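Long-range contacts in farnesyltransferase, putative (Trypanosoma cruzi, PDB 3WCA), which probably catalyses the reductive head-to-head condensation of two farnesyl diphosphate molecules to squalene, the step that commits them to lanosterol synthesis: residues D27-C31 against H116-A120; V151-Y157 against F221-I226; C161-L167 against A193-L198; A255-V259 against R349-L353. The protein carries 1 engineered substitution. One frame throughout, in Å; residues are numbered along the deposited sequence.

Overall arrangement
The chain follows the all-helical fold of the squalene and phytoene synthases. Contact 1 comes first, joining helix 26-38 to helix 115-122 on one side of the molecule. Contacts 2 and 4 lie on the opposite side of the chain's centre, their centres about 37 and 42 Å from that of contact 1. Contact 3 lies nearest the middle, on the pocket that holds the ligand's farnesyl chain, and is nested in the loop that contact 2 closes; both use helix 154-179. Contact 4 follows last and touches contact 2 where D256 meets Y157 and K154. Contact 2 brings the F221 side chain about 5 Å from the bound magnesium ion; contacts 1 and 4 lie away from known sites.

Contact 1: residues D27-C31 against H116-A120; sequences DLRFC and HVTRA
D27 and F30, one turn apart on helix 26-38, take H116 of helix 115-122 between them, in a helix-helix packing of the all-alpha isoprenoid synthase fold. The segment axes come within 8.4 Å and run at 124° to each other. Aromatic contact comes first. The F30 and H116 rings form an offset stack, centroids 4.5 Å apart and planes 27° from parallel, and F30 CB adds a CH-pi contact over the same imidazole. F30 holds its CG anti to the backbone N (chi1 168°), which swings the phenyl group over H116; two flat rings suit the place because they can lie nearly face to face, offset, between the helices.

The carboxylate of D27 makes the second group. D27 OD1 lies at the imidazole edge, 3.0 Å from H116 CD2, while the aliphatic part of R119 crosses the carboxylate at about a right angle, with CD 3.4 Å from OD2. The ion pair of OD1 with R119 NE is long, at 4.0 Å, and the oxygen lies well out of the guanidinium plane, so it amounts to attraction of charges alone. The firmer partner of D27 is R123, which forms a salt bridge with OD2.

Small apolar groups complete the interface. L28 CD2 touches A120 CB. C31 and A120 are short enough to suit the close backbones, and the C31 sulfur settles against V117 and A120, its SG 4.1 Å from A120 CB.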
loop_
_atom_site.group_PDB
_atom_site.type_symbol
_atom_site.label_atom_id
_atom_site.label_comp_id
_atom_site.label_asym_id
_atom_site.label_seq_id
_atom_site.Cartn_x
_atom_site.Cartn_y
_atom_site.Cartn_z
ATOM N N ASP A 27 -5.843 -22.350 14.103
ATOM C CA ASP A 27 -5.953 -20.898 14.135
ATOM C C ASP A 27 -5.121 -20.285 13.014
ATOM O O ASP A 27 -5.606 -19.430 12.274
ATOM C CB ASP A 27 -5.495 -20.350 15.491
ATOM C CG ASP A 27 -6.345 -20.855 16.644
ATOM O OD1 ASP A 27 -7.590 -20.770 16.552
ATOM O OD2 ASP A 27 -5.768 -21.333 17.644
ATOM N N LEU A 28 -3.871 -20.721 12.891
ATOM C CA LEU A 28 -3.006 -20.214 11.835
ATOM C C LEU A 28 -3.602 -20.542 10.474
ATOM O O LEU A 28 -3.598 -19.707 9.573
ATOM C CB LEU A 28 -1.603 -20.812 11.937
ATOM C CG LEU A 28 -0.612 -20.042 12.810
ATOM C CD1 LEU A 28 0.767 -20.681 12.708
ATOM C CD2 LEU A 28 -0.553 -18.592 12.352
ATOM N N ARG A 29 -4.129 -21.752 10.325
ATOM C CA ARG A 29 -4.718 -22.150 9.052
ATOM C C ARG A 29 -5.870 -21.239 8.647
ATOM O O ARG A 29 -5.997 -20.872 7.478
ATOM C CB ARG A 29 -5.184 -23.609 9.106
ATOM C CG ARG A 29 -4.029 -24.605 9.017
ATOM C CD ARG A 29 -4.516 -26.052 9.049
ATOM N NE ARG A 29 -3.410 -26.994 8.881
ATOM C CZ ARG A 29 -2.792 -27.233 7.726
ATOM N NH1 ARG A 29 -3.172 -26.607 6.617
ATOM N NH2 ARG A 29 -1.782 -28.090 7.681
ATOM N N PHE A 30 -6.711 -20.873 9.611
ATOM C CA PHE A 30 -7.826 -19.989 9.326
ATOM C C PHE A 30 -7.245 -18.660 8.863
ATOM O O PHE A 30 -7.694 -18.076 7.873
ATOM C CB PHE A 30 -8.667 -19.754 10.577
ATOM C CG PHE A 30 -9.668 -18.639 10.426
ATOM C CD1 PHE A 30 -10.931 -18.886 9.899
ATOM C CD2 PHE A 30 -9.328 -17.333 10.769
ATOM C CE1 PHE A 30 -11.838 -17.849 9.719
ATOM C CE2 PHE A 30 -10.226 -16.288 10.591
ATOM C CZ PHE A 30 -11.480 -16.542 10.067
ATOM N N CYS A 31 -6.250 -18.181 9.600
ATOM C CA CYS A 31 -5.595 -16.922 9.273
ATOM C C CYS A 31 -5.151 -16.892 7.815
ATOM O O CYS A 31 -5.474 -15.963 7.075
ATOM C CB CYS A 31 -4.388 -16.705 10.186
ATOM S SG CYS A 31 -4.805 -16.183 11.866
ATOM N N HIS A 116 -9.520 -16.537 16.110
ATOM C CA HIS A 116 -8.385 -17.267 15.553
ATOM C C HIS A 116 -7.142 -16.414 15.419
ATOM O O HIS A 116 -6.031 -16.900 15.596
ATOM C CB HIS A 116 -8.737 -17.859 14.193
ATOM C CG HIS A 116 -9.826 -18.880 14.245
ATOM N ND1 HIS A 116 -11.118 -18.609 13.854
ATOM C CD2 HIS A 116 -9.819 -20.168 14.661
ATOM C CE1 HIS A 116 -11.864 -19.687 14.027
ATOM N NE2 HIS A 116 -11.099 -20.647 14.517
ATOM N N VAL A 117 -7.337 -15.139 15.109
ATOM C CA VAL A 117 -6.225 -14.215 14.943
ATOM C C VAL A 117 -5.560 -13.895 16.276
ATOM O O VAL A 117 -4.336 -13.901 16.385
ATOM C CB VAL A 117 -6.693 -12.886 14.300
ATOM C CG1 VAL A 117 -5.491 -12.015 13.988
ATOM C CG2 VAL A 117 -7.488 -13.167 13.048
ATOM N N THR A 118 -6.365 -13.601 17.291
ATOM C CA THR A 118 -5.805 -13.278 18.600
ATOM C C THR A 118 -5.114 -14.490 19.210
ATOM O O THR A 118 -4.089 -14.350 19.879
ATOM C CB THR A 118 -6.879 -12.758 19.559
ATOM O OG1 THR A 118 -7.936 -13.718 19.661
ATOM C CG2 THR A 118 -7.436 -11.436 19.055
ATOM N N ARG A 119 -5.660 -15.680 18.981
ATOM C CA ARG A 119 -5.028 -16.887 19.519
ATOM C C ARG A 119 -3.657 -17.034 18.881
ATOM O O ARG A 119 -2.649 -17.160 19.569
ATOM C CB ARG A 119 -5.843 -18.140 19.204
ATOM C CG ARG A 119 -7.223 -18.179 19.804
ATOM C CD ARG A 119 -7.751 -19.596 19.750
ATOM N NE ARG A 119 -9.184 -19.662 20.004
ATOM C CZ ARG A 119 -9.798 -20.733 20.497
ATOM N NH1 ARG A 119 -9.099 -21.825 20.795
ATOM N NH2 ARG A 119 -11.110 -20.716 20.682
ATOM N N ALA A 120 -3.639 -17.029 17.552
ATOM C CA ALA A 120 -2.397 -17.149 16.800
ATOM C C ALA A 120 -1.437 -16.069 17.278
ATOM O O ALA A 120 -0.232 -16.294 17.402
ATOM C CB ALA A 120 -2.675 -16.978 15.318
#

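Contact 2: residues V151-Y157 against F221-I226; sequences VETKADY and FWPREI
P223 and Y157 make the compact heart of this contact. Y157 sets its CG anti to the backbone N (chi1 -179°), which carries the ring across to the proline; P223 CD sits over the centre of one ring face, 3.9 Å from the centroid, a CH-pi contact well served by a rigid pyrrolidine. V151 CG1 approaches P223 CB at 4.3 Å, and M253, K202 and I205 of neighbouring helices enclose the tyrosine further.

Beside this core the backbones are pinned: E225 N donates to E152 O at 2.7 Å. The outer side is polar and partly exposed. There E152 bends to lie alongside R224, its OE1 in the guanidinium plane and paired with NE in a salt bridge whose modelled length is too short to trust. E225 is extended, and its OE1 accepts from K154 N at 2.9 Å; the bond is nearly straight (174°), and the donor stands above the carboxylate plane. Water 2 links the same OE1 to A155 N, and water 1 joins V151 O to W222 O. The negative charge of E225 probably favours the nearby N-terminus of helix 154-179.

D156 OD1 accepts from T153 N, with E152 N as a second donor, and D156 N donates to T153 OG1 at 2.8 Å. The reciprocal bonds of T153 and D156 make a capping box at the start of helix 154-179 in the isoprenoid synthase fold.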
loop_
_atom_site.group_PDB
_atom_site.type_symbol
_atom_site.label_atom_id
_atom_site.label_comp_id
_atom_site.label_asym_id
_atom_site.label_seq_id
_atom_site.Cartn_x
_atom_site.Cartn_y
_atom_site.Cartn_z
ATOM N N VAL A 151 -9.077 14.967 2.685
ATOM C CA VAL A 151 -7.672 15.054 2.324
ATOM C C VAL A 151 -7.603 16.272 1.420
ATOM O O VAL A 151 -7.842 16.186 0.216
ATOM C CB VAL A 151 -7.197 13.810 1.540
ATOM C CG1 VAL A 151 -5.714 13.940 1.212
ATOM C CG2 VAL A 151 -7.448 12.554 2.353
ATOM N N GLU A 152 -7.292 17.418 2.007
ATOM C CA GLU A 152 -7.233 18.644 1.230
ATOM C C GLU A 152 -5.855 18.936 0.645
ATOM O O GLU A 152 -5.723 19.232 -0.543
ATOM C CB GLU A 152 -7.685 19.826 2.097
ATOM C CG GLU A 152 -9.108 19.709 2.656
ATOM C CD GLU A 152 -10.172 19.605 1.565
ATOM O OE1 GLU A 152 -10.098 20.368 0.578
ATOM O OE2 GLU A 152 -11.094 18.770 1.701
ATOM N N THR A 153 -4.831 18.845 1.484
ATOM C CA THR A 153 -3.468 19.147 1.069
ATOM C C THR A 153 -2.612 17.933 0.713
ATOM O O THR A 153 -2.987 16.793 0.980
ATOM C CB THR A 153 -2.729 19.901 2.183
ATOM O OG1 THR A 153 -2.637 19.046 3.331
ATOM C CG2 THR A 153 -3.484 21.202 2.563
ATOM N N LYS A 154 -1.452 18.210 0.123
ATOM C CA LYS A 154 -0.499 17.183 -0.253
ATOM C C LYS A 154 0.046 16.615 1.044
ATOM O O LYS A 154 0.380 15.433 1.127
ATOM C CB LYS A 154 0.633 17.789 -1.081
ATOM C CG LYS A 154 0.134 18.448 -2.345
ATOM C CD LYS A 154 1.258 19.055 -3.169
ATOM C CE LYS A 154 2.139 18.005 -3.813
ATOM N NZ LYS A 154 3.079 18.654 -4.783
ATOM N N ALA A 155 0.132 17.477 2.053
ATOM C CA ALA A 155 0.598 17.089 3.379
ATOM C C ALA A 155 -0.410 16.093 3.937
ATOM O O ALA A 155 -0.031 15.082 4.526
ATOM C CB ALA A 155 0.683 18.319 4.290
ATOM N N ASP A 156 -1.694 16.398 3.759
ATOM C CA ASP A 156 -2.766 15.515 4.210
ATOM C C ASP A 156 -2.621 14.171 3.479
ATOM O O ASP A 156 -2.668 13.114 4.098
ATOM C CB ASP A 156 -4.149 16.095 3.866
ATOM C CG ASP A 156 -4.551 17.281 4.744
ATOM O OD1 ASP A 156 -5.501 17.988 4.341
ATOM O OD2 ASP A 156 -3.954 17.505 5.821
ATOM N N TYR A 157 -2.465 14.235 2.157
ATOM C CA TYR A 157 -2.321 13.048 1.308
ATOM C C TYR A 157 -1.191 12.169 1.855
ATOM O O TYR A 157 -1.400 10.999 2.158
ATOM C CB TYR A 157 -2.031 13.498 -0.131
ATOM C CG TYR A 157 -1.875 12.412 -1.192
ATOM C CD1 TYR A 157 -2.745 11.313 -1.256
ATOM C CD2 TYR A 157 -0.921 12.548 -2.201
ATOM C CE1 TYR A 157 -2.667 10.387 -2.313
ATOM C CE2 TYR A 157 -0.834 11.632 -3.254
ATOM C CZ TYR A 157 -1.709 10.559 -3.309
ATOM O OH TYR A 157 -1.631 9.686 -4.381
ATOM N N PHE A 221 -9.464 10.312 -2.620
ATOM C CA PHE A 221 -8.164 10.375 -1.973
ATOM C C PHE A 221 -7.243 11.393 -2.623
ATOM O O PHE A 221 -6.388 11.967 -1.959
ATOM C CB PHE A 221 -7.518 8.990 -1.987
ATOM C CG PHE A 221 -8.315 7.953 -1.250
ATOM C CD1 PHE A 221 -8.317 7.920 0.142
ATOM C CD2 PHE A 221 -9.101 7.037 -1.946
ATOM C CE1 PHE A 221 -9.099 6.984 0.839
ATOM C CE2 PHE A 221 -9.887 6.099 -1.264
ATOM C CZ PHE A 221 -9.885 6.075 0.136
ATOM N N TRP A 222 -7.402 11.616 -3.921
ATOM C CA TRP A 222 -6.562 12.592 -4.601
ATOM C C TRP A 222 -6.713 13.905 -3.815
ATOM O O TRP A 222 -7.831 14.334 -3.513
ATOM C CB TRP A 222 -7.026 12.752 -6.053
ATOM C CG TRP A 222 -6.742 11.554 -6.927
ATOM C CD1 TRP A 222 -6.574 10.254 -6.522
ATOM C CD2 TRP A 222 -6.610 11.546 -8.356
ATOM N NE1 TRP A 222 -6.346 9.439 -7.611
ATOM C CE2 TRP A 222 -6.364 10.207 -8.749
ATOM C CE3 TRP A 222 -6.678 12.541 -9.346
ATOM C CZ2 TRP A 222 -6.183 9.837 -10.090
ATOM C CZ3 TRP A 222 -6.500 12.174 -10.679
ATOM C CH2 TRP A 222 -6.255 10.829 -11.038
ATOM N N PRO A 223 -5.589 14.548 -3.458
ATOM C CA PRO A 223 -5.622 15.805 -2.699
ATOM C C PRO A 223 -6.102 17.024 -3.488
ATOM O O PRO A 223 -5.672 17.259 -4.622
ATOM C CB PRO A 223 -4.181 15.955 -2.237
ATOM C CG PRO A 223 -3.430 15.416 -3.411
ATOM C CD PRO A 223 -4.197 14.153 -3.736
ATOM N N ARG A 224 -6.994 17.798 -2.879
ATOM C CA ARG A 224 -7.511 19.002 -3.518
ATOM C C ARG A 224 -6.344 19.877 -3.978
ATOM O O ARG A 224 -6.354 20.415 -5.082
ATOM C CB ARG A 224 -8.389 19.780 -2.532
ATOM C CG ARG A 224 -8.858 21.143 -3.034
ATOM C CD ARG A 224 -9.615 21.893 -1.949
ATOM N NE ARG A 224 -10.892 21.255 -1.655
ATOM C CZ ARG A 224 -11.981 21.388 -2.400
ATOM N NH1 ARG A 224 -11.950 22.151 -3.485
ATOM N NH2 ARG A 224 -13.095 20.744 -2.071
ATOM N N GLU A 225 -5.329 20.008 -3.132
ATOM C CA GLU A 225 -4.179 20.824 -3.479
ATOM C C GLU A 225 -3.669 20.494 -4.876
ATOM O O GLU A 225 -3.146 21.364 -5.566
ATOM C CB GLU A 225 -3.045 20.638 -2.464
ATOM C CG GLU A 225 -1.943 21.680 -2.617
ATOM C CD GLU A 225 -0.758 21.456 -1.692
ATOM O OE1 GLU A 225 -0.965 20.985 -0.556
ATOM O OE2 GLU A 225 0.382 21.769 -2.096
ATOM N N ILE A 226 -3.825 19.246 -5.303
ATOM C CA ILE A 226 -3.359 18.867 -6.629
ATOM C C ILE A 226 -4.448 18.966 -7.700
ATOM O O ILE A 226 -4.214 19.533 -8.774
ATOM C CB ILE A 226 -2.745 17.426 -6.628
ATOM C CG1 ILE A 226 -1.432 17.434 -5.845
ATOM C CG2 ILE A 226 -2.506 16.939 -8.060
ATOM C CD1 ILE A 226 -0.692 16.100 -5.830
HETATM O O HOH W 1 -9.455 16.405 -2.340
HETATM O O HOH W 2 0.717 20.465 1.310
#

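Contact 3: residues C161-L167 against A193-L198; sequences CHYVAGL and ANHMGL. With FPS (S-[(2E,6E)-3,7,11-trimethyldodeca-2,6,10-trienyl] trihydrogen thiodiphosphate), chain E.
H162 reaches across to N194 where helix 154-179 passes helix 191-207. Its CB lies 3.8 Å from N194 OD1, and a chi1 of 166° turns the ring away from the backbone N toward the other helix. CG is 3.6 Å from N194 OD1. ND1 then donates to N194 OD1 at 2.7 Å, nearly straight at 174° and in the plane of the imidazole, though the donor stands above the plane of the amide carbonyl; ring and amide thus meet twisted rather than flat. CE1 flanks the bond, 3.7 Å from the same oxygen. Toward the NE2-CE1 side, L167 CG of its own helix lies over one face of the ring. H170, one of the ring's other neighbours, meets it edge-to-face. An asparagine suits the place because its short amide offers an oxygen to the donor without adding charge.

The segments cross at 102°, with a pi-type turn at 162-166 in which G166 N and L167 N bond to the carbonyls five residues back. In the all-alpha isoprenoid synthase fold these helices wall the substrate cavity. Glycines fit the crossing: G166 CA comes within 3.2 Å of N194 OD1 and faces G197 CA, so the backbones nearly touch. Beside them C161 CB rests on L198 CG at 3.6 Å.

Toward the cavity, A165, A193, M196 and G197 line the pocket of the bound farnesyl thiodiphosphate. G197 CA passes 3.7 Å from ligand C10, while M196, bent at its second and third torsions, lays CB against C15 and CE against C14 of the hydrocarbon tail.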
loop_
_atom_site.group_PDB
_atom_site.type_symbol
_atom_site.label_atom_id
_atom_site.label_comp_id
_atom_site.label_asym_id
_atom_site.label_seq_id
_atom_site.Cartn_x
_atom_site.Cartn_y
_atom_site.Cartn_z
ATOM N N CYS A 161 -1.416 8.498 3.845
ATOM C CA CYS A 161 -0.735 7.351 3.263
ATOM C C CYS A 161 0.175 6.741 4.317
ATOM O O CYS A 161 0.332 5.519 4.385
ATOM C CB CYS A 161 0.087 7.761 2.027
ATOM S SG CYS A 161 -0.932 8.088 0.556
ATOM N N HIS A 162 0.768 7.603 5.140
ATOM C CA HIS A 162 1.653 7.157 6.210
ATOM C C HIS A 162 0.894 6.250 7.176
ATOM O O HIS A 162 1.353 5.153 7.499
ATOM C CB HIS A 162 2.215 8.365 6.970
ATOM C CG HIS A 162 2.851 8.020 8.280
ATOM N ND1 HIS A 162 4.049 7.345 8.371
ATOM C CD2 HIS A 162 2.446 8.245 9.554
ATOM C CE1 HIS A 162 4.356 7.170 9.646
ATOM N NE2 HIS A 162 3.399 7.706 10.384
ATOM N N TYR A 163 -0.274 6.703 7.615
ATOM C CA TYR A 163 -1.091 5.944 8.556
ATOM C C TYR A 163 -1.608 4.605 8.050
ATOM O O TYR A 163 -1.714 3.655 8.827
ATOM C CB TYR A 163 -2.316 6.759 9.013
ATOM C CG TYR A 163 -2.033 7.967 9.903
ATOM C CD1 TYR A 163 -1.278 7.847 11.071
ATOM C CD2 TYR A 163 -2.561 9.219 9.590
ATOM C CE1 TYR A 163 -1.058 8.953 11.912
ATOM C CE2 TYR A 163 -2.350 10.327 10.414
ATOM C CZ TYR A 163 -1.600 10.191 11.571
ATOM O OH TYR A 163 -1.394 11.295 12.372
ATOM N N VAL A 164 -1.955 4.516 6.767
ATOM C CA VAL A 164 -2.512 3.269 6.283
ATOM C C VAL A 164 -1.585 2.378 5.478
ATOM O O VAL A 164 -1.961 1.252 5.164
ATOM C CB VAL A 164 -3.812 3.512 5.456
ATOM C CG1 VAL A 164 -4.817 4.335 6.297
ATOM C CG2 VAL A 164 -3.481 4.220 4.133
ATOM N N ALA A 165 -0.389 2.872 5.166
ATOM C CA ALA A 165 0.573 2.117 4.373
ATOM C C ALA A 165 2.019 2.342 4.817
ATOM O O ALA A 165 2.795 1.394 4.934
ATOM C CB ALA A 165 0.423 2.487 2.905
ATOM N N GLY A 166 2.384 3.595 5.043
ATOM C CA GLY A 166 3.736 3.889 5.475
ATOM C C GLY A 166 4.081 3.157 6.769
ATOM O O GLY A 166 5.220 2.713 6.958
ATOM N N LEU A 167 3.094 3.024 7.654
ATOM C CA LEU A 167 3.304 2.342 8.925
ATOM C C LEU A 167 3.463 0.830 8.737
ATOM O O LEU A 167 4.114 0.160 9.545
ATOM C CB LEU A 167 2.148 2.636 9.888
ATOM C CG LEU A 167 2.206 3.990 10.610
ATOM C CD1 LEU A 167 0.969 4.184 11.458
ATOM C CD2 LEU A 167 3.456 4.037 11.489
ATOM N N ALA A 193 11.396 3.265 4.702
ATOM C CA ALA A 193 10.391 2.219 4.865
ATOM C C ALA A 193 9.029 2.858 4.600
ATOM O O ALA A 193 8.142 2.238 4.014
ATOM C CB ALA A 193 10.435 1.650 6.269
ATOM N N ASN A 194 8.883 4.104 5.036
ATOM C CA ASN A 194 7.649 4.850 4.851
ATOM C C ASN A 194 7.462 5.152 3.363
ATOM O O ASN A 194 6.344 5.108 2.850
ATOM C CB ASN A 194 7.697 6.164 5.639
ATOM C CG ASN A 194 6.397 6.921 5.573
ATOM O OD1 ASN A 194 5.397 6.517 6.168
ATOM N ND2 ASN A 194 6.393 8.020 4.828
ATOM N N HIS A 195 8.555 5.492 2.687
ATOM C CA HIS A 195 8.507 5.757 1.260
ATOM C C HIS A 195 7.990 4.497 0.543
ATOM O O HIS A 195 7.155 4.581 -0.352
ATOM C CB HIS A 195 9.901 6.096 0.733
ATOM C CG HIS A 195 10.307 7.521 0.951
ATOM N ND1 HIS A 195 9.701 8.575 0.299
ATOM C CD2 HIS A 195 11.268 8.066 1.735
ATOM C CE1 HIS A 195 10.273 9.707 0.671
ATOM N NE2 HIS A 195 11.226 9.425 1.543
ATOM N N MET A 196 8.495 3.332 0.948
ATOM C CA MET A 196 8.093 2.058 0.352
ATOM C C MET A 196 6.578 1.904 0.443
ATOM O O MET A 196 5.930 1.551 -0.534
ATOM C CB MET A 196 8.789 0.890 1.075
ATOM C CG MET A 196 10.293 0.748 0.762
ATOM S SD MET A 196 10.611 -0.291 -0.714
ATOM C CE MET A 196 9.976 -1.873 -0.095
ATOM N N GLY A 197 6.018 2.186 1.619
ATOM C CA GLY A 197 4.585 2.080 1.786
ATOM C C GLY A 197 3.831 3.107 0.949
ATOM O O GLY A 197 2.792 2.794 0.363
ATOM N N LEU A 198 4.358 4.329 0.875
ATOM C CA LEU A 198 3.692 5.374 0.115
ATOM C C LEU A 198 3.661 5.100 -1.370
ATOM O O LEU A 198 2.657 5.373 -2.021
ATOM C CB LEU A 198 4.332 6.743 0.378
ATOM C CG LEU A 198 3.599 7.585 1.430
ATOM C CD1 LEU A 198 3.549 6.829 2.736
ATOM C CD2 LEU A 198 4.303 8.931 1.619
HETATM C C1 FPS E . -3.897 -2.729 -0.168
HETATM S S1 FPS E . -4.416 -4.440 0.344
HETATM C C2 FPS E . -2.725 -2.239 0.736
HETATM C C3 FPS E . -1.609 -1.467 0.429
HETATM C C4 FPS E . -1.302 -0.908 -0.942
HETATM C C5 FPS E . -0.635 -1.191 1.552
HETATM C C6 FPS E . 0.293 -2.358 2.013
HETATM C C7 FPS E . 1.652 -1.750 2.288
HETATM C C8 FPS E . 2.824 -2.396 2.375
HETATM C C10 FPS E . 4.058 -1.524 2.678
HETATM C C9 FPS E . 2.980 -3.911 2.197
HETATM C C11 FPS E . 5.330 -2.103 2.100
HETATM C C12 FPS E . 6.511 -1.515 2.827
HETATM C C13 FPS E . 7.678 -2.150 3.072
HETATM C C14 FPS E . 7.974 -3.591 2.637
HETATM C C15 FPS E . 8.761 -1.377 3.821
HETATM P PA FPS E . -3.615 -5.846 -0.948
HETATM O O1A FPS E . -2.078 -5.639 -1.065
HETATM O O2A FPS E . -3.913 -7.205 -0.368
HETATM O O3A FPS E . -4.399 -6.010 -2.420
HETATM P PB FPS E . -4.918 -4.951 -3.635
HETATM O O1B FPS E . -4.552 -5.498 -5.047
HETATM O O2B FPS E . -6.485 -4.848 -3.582
HETATM O O3B FPS E . -4.170 -3.560 -3.500
#

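Contact 4: residues A255-V259 against R349-L353; sequences ADALV and RIEHL
I350 keeps CG1 beside its backbone N (chi1 -66°) and bends again at chi2 (-61°), carrying CD1 onto A255. L353 likewise holds CG beside its backbone N (chi1 -73°) but then extends, which drives CD1 at the same alanine. The result is apolar packing of helix 243-258 against the last helix, 347-362, in an all-helical isoprenoid synthase fold.

A255 is the hub, and its small methyl suits a spot reached from several sides: CB is 3.5 Å from I350 CD1, tighter than usual for two carbons, and 3.8 Å from L353 CD1. The same leucine methyl touches the backbone, 3.3 Å from A255 O. R349, an exposed residue, adds the aliphatic CG of its chain beside the alanine methyl.

One turn on, L258 crosses I350 at about a right angle, CD1 to CD1 at 4.2 Å, and its CB faces L353 CB at 4.1 Å. Branched leucine and isoleucine pack between the helices here, and F295 and M340 pack on I350 from nearby loops. Water 3 also bridges the two backbones, donating to L258 O at 2.7 Å and to L353 O at 2.8 Å.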
loop_
_atom_site.group_PDB
_atom_site.type_symbol
_atom_site.label_atom_id
_atom_site.label_comp_id
_atom_site.label_asym_id
_atom_site.label_seq_id
_atom_site.Cartn_x
_atom_site.Cartn_y
_atom_site.Cartn_z
ATOM N N ALA A 255 3.532 12.044 -11.129
ATOM C CA ALA A 255 4.739 12.794 -10.778
ATOM C C ALA A 255 4.920 12.796 -9.269
ATOM O O ALA A 255 6.027 12.673 -8.757
ATOM C CB ALA A 255 4.640 14.234 -11.287
ATOM N N ASP A 256 3.819 12.932 -8.549
ATOM C CA ASP A 256 3.907 12.947 -7.101
ATOM C C ASP A 256 4.380 11.591 -6.551
ATOM O O ASP A 256 5.173 11.532 -5.610
ATOM C CB ASP A 256 2.561 13.307 -6.505
ATOM C CG ASP A 256 2.573 13.252 -4.998
ATOM O OD1 ASP A 256 3.179 14.154 -4.388
ATOM O OD2 ASP A 256 1.986 12.302 -4.429
ATOM N N ALA A 257 3.917 10.499 -7.150
ATOM C CA ALA A 257 4.317 9.168 -6.678
ATOM C C ALA A 257 5.768 8.845 -7.011
ATOM O O ALA A 257 6.437 8.145 -6.266
ATOM C CB ALA A 257 3.401 8.098 -7.273
ATOM N N LEU A 258 6.253 9.364 -8.132
ATOM C CA LEU A 258 7.616 9.101 -8.560
ATOM C C LEU A 258 8.659 9.600 -7.578
ATOM O O LEU A 258 9.797 9.134 -7.593
ATOM C CB LEU A 258 7.860 9.719 -9.935
ATOM C CG LEU A 258 7.250 8.919 -11.083
ATOM C CD1 LEU A 258 7.442 9.662 -12.408
ATOM C CD2 LEU A 258 7.928 7.553 -11.123
ATOM N N VAL A 259 8.271 10.553 -6.739
ATOM C CA VAL A 259 9.163 11.119 -5.724
ATOM C C VAL A 259 9.729 10.009 -4.834
ATOM O O VAL A 259 10.872 10.075 -4.388
ATOM C CB VAL A 259 8.402 12.134 -4.795
ATOM C CG1 VAL A 259 9.286 12.558 -3.638
ATOM C CG2 VAL A 259 7.980 13.374 -5.584
ATOM N N ARG A 349 8.409 18.231 -15.492
ATOM C CA ARG A 349 8.383 17.671 -14.150
ATOM C C ARG A 349 8.613 16.162 -14.129
ATOM O O ARG A 349 9.224 15.634 -13.202
ATOM C CB ARG A 349 7.047 18.000 -13.472
ATOM C CG ARG A 349 6.944 17.518 -12.030
ATOM C CD ARG A 349 7.819 18.336 -11.092
ATOM N NE ARG A 349 8.171 17.589 -9.886
ATOM C CZ ARG A 349 8.862 18.095 -8.868
ATOM N NH1 ARG A 349 9.273 19.357 -8.904
ATOM N NH2 ARG A 349 9.157 17.334 -7.823
ATOM N N ILE A 350 8.135 15.461 -15.147
ATOM C CA ILE A 350 8.311 14.016 -15.175
ATOM C C ILE A 350 9.734 13.623 -15.528
ATOM O O ILE A 350 10.279 12.677 -14.961
ATOM C CB ILE A 350 7.338 13.354 -16.180
ATOM C CG1 ILE A 350 5.899 13.531 -15.694
ATOM C CG2 ILE A 350 7.666 11.878 -16.347
ATOM C CD1 ILE A 350 5.614 12.888 -14.348
ATOM N N GLU A 351 10.343 14.363 -16.448
ATOM C CA GLU A 351 11.693 14.052 -16.887
ATOM C C GLU A 351 12.752 14.000 -15.792
ATOM O O GLU A 351 13.514 13.038 -15.728
ATOM C CB GLU A 351 12.134 15.020 -17.991
ATOM C CG GLU A 351 13.536 14.727 -18.514
ATOM C CD GLU A 351 13.866 15.468 -19.797
ATOM O OE1 GLU A 351 15.018 15.343 -20.270
ATOM O OE2 GLU A 351 12.979 16.170 -20.334
ATOM N N HIS A 352 12.821 15.014 -14.935
ATOM C CA HIS A 352 13.833 14.990 -13.882
ATOM C C HIS A 352 13.498 13.925 -12.849
ATOM O O HIS A 352 14.388 13.396 -12.190
ATOM C CB HIS A 352 13.964 16.351 -13.194
ATOM C CG HIS A 352 12.861 16.654 -12.232
ATOM N ND1 HIS A 352 13.075 16.807 -10.878
ATOM C CD2 HIS A 352 11.531 16.818 -12.423
ATOM C CE1 HIS A 352 11.924 17.050 -10.277
ATOM N NE2 HIS A 352 10.971 17.062 -11.192
ATOM N N LEU A 353 12.219 13.609 -12.702
ATOM C CA LEU A 353 11.819 12.583 -11.750
ATOM C C LEU A 353 12.233 11.212 -12.270
ATOM O O LEU A 353 12.628 10.344 -11.494
ATOM C CB LEU A 353 10.314 12.637 -11.518
ATOM C CG LEU A 353 9.867 13.837 -10.683
ATOM C CD1 LEU A 353 8.367 13.987 -10.759
ATOM C CD2 LEU A 353 10.320 13.645 -9.251
HETATM O O HOH W 3 12.030 9.995 -8.808
#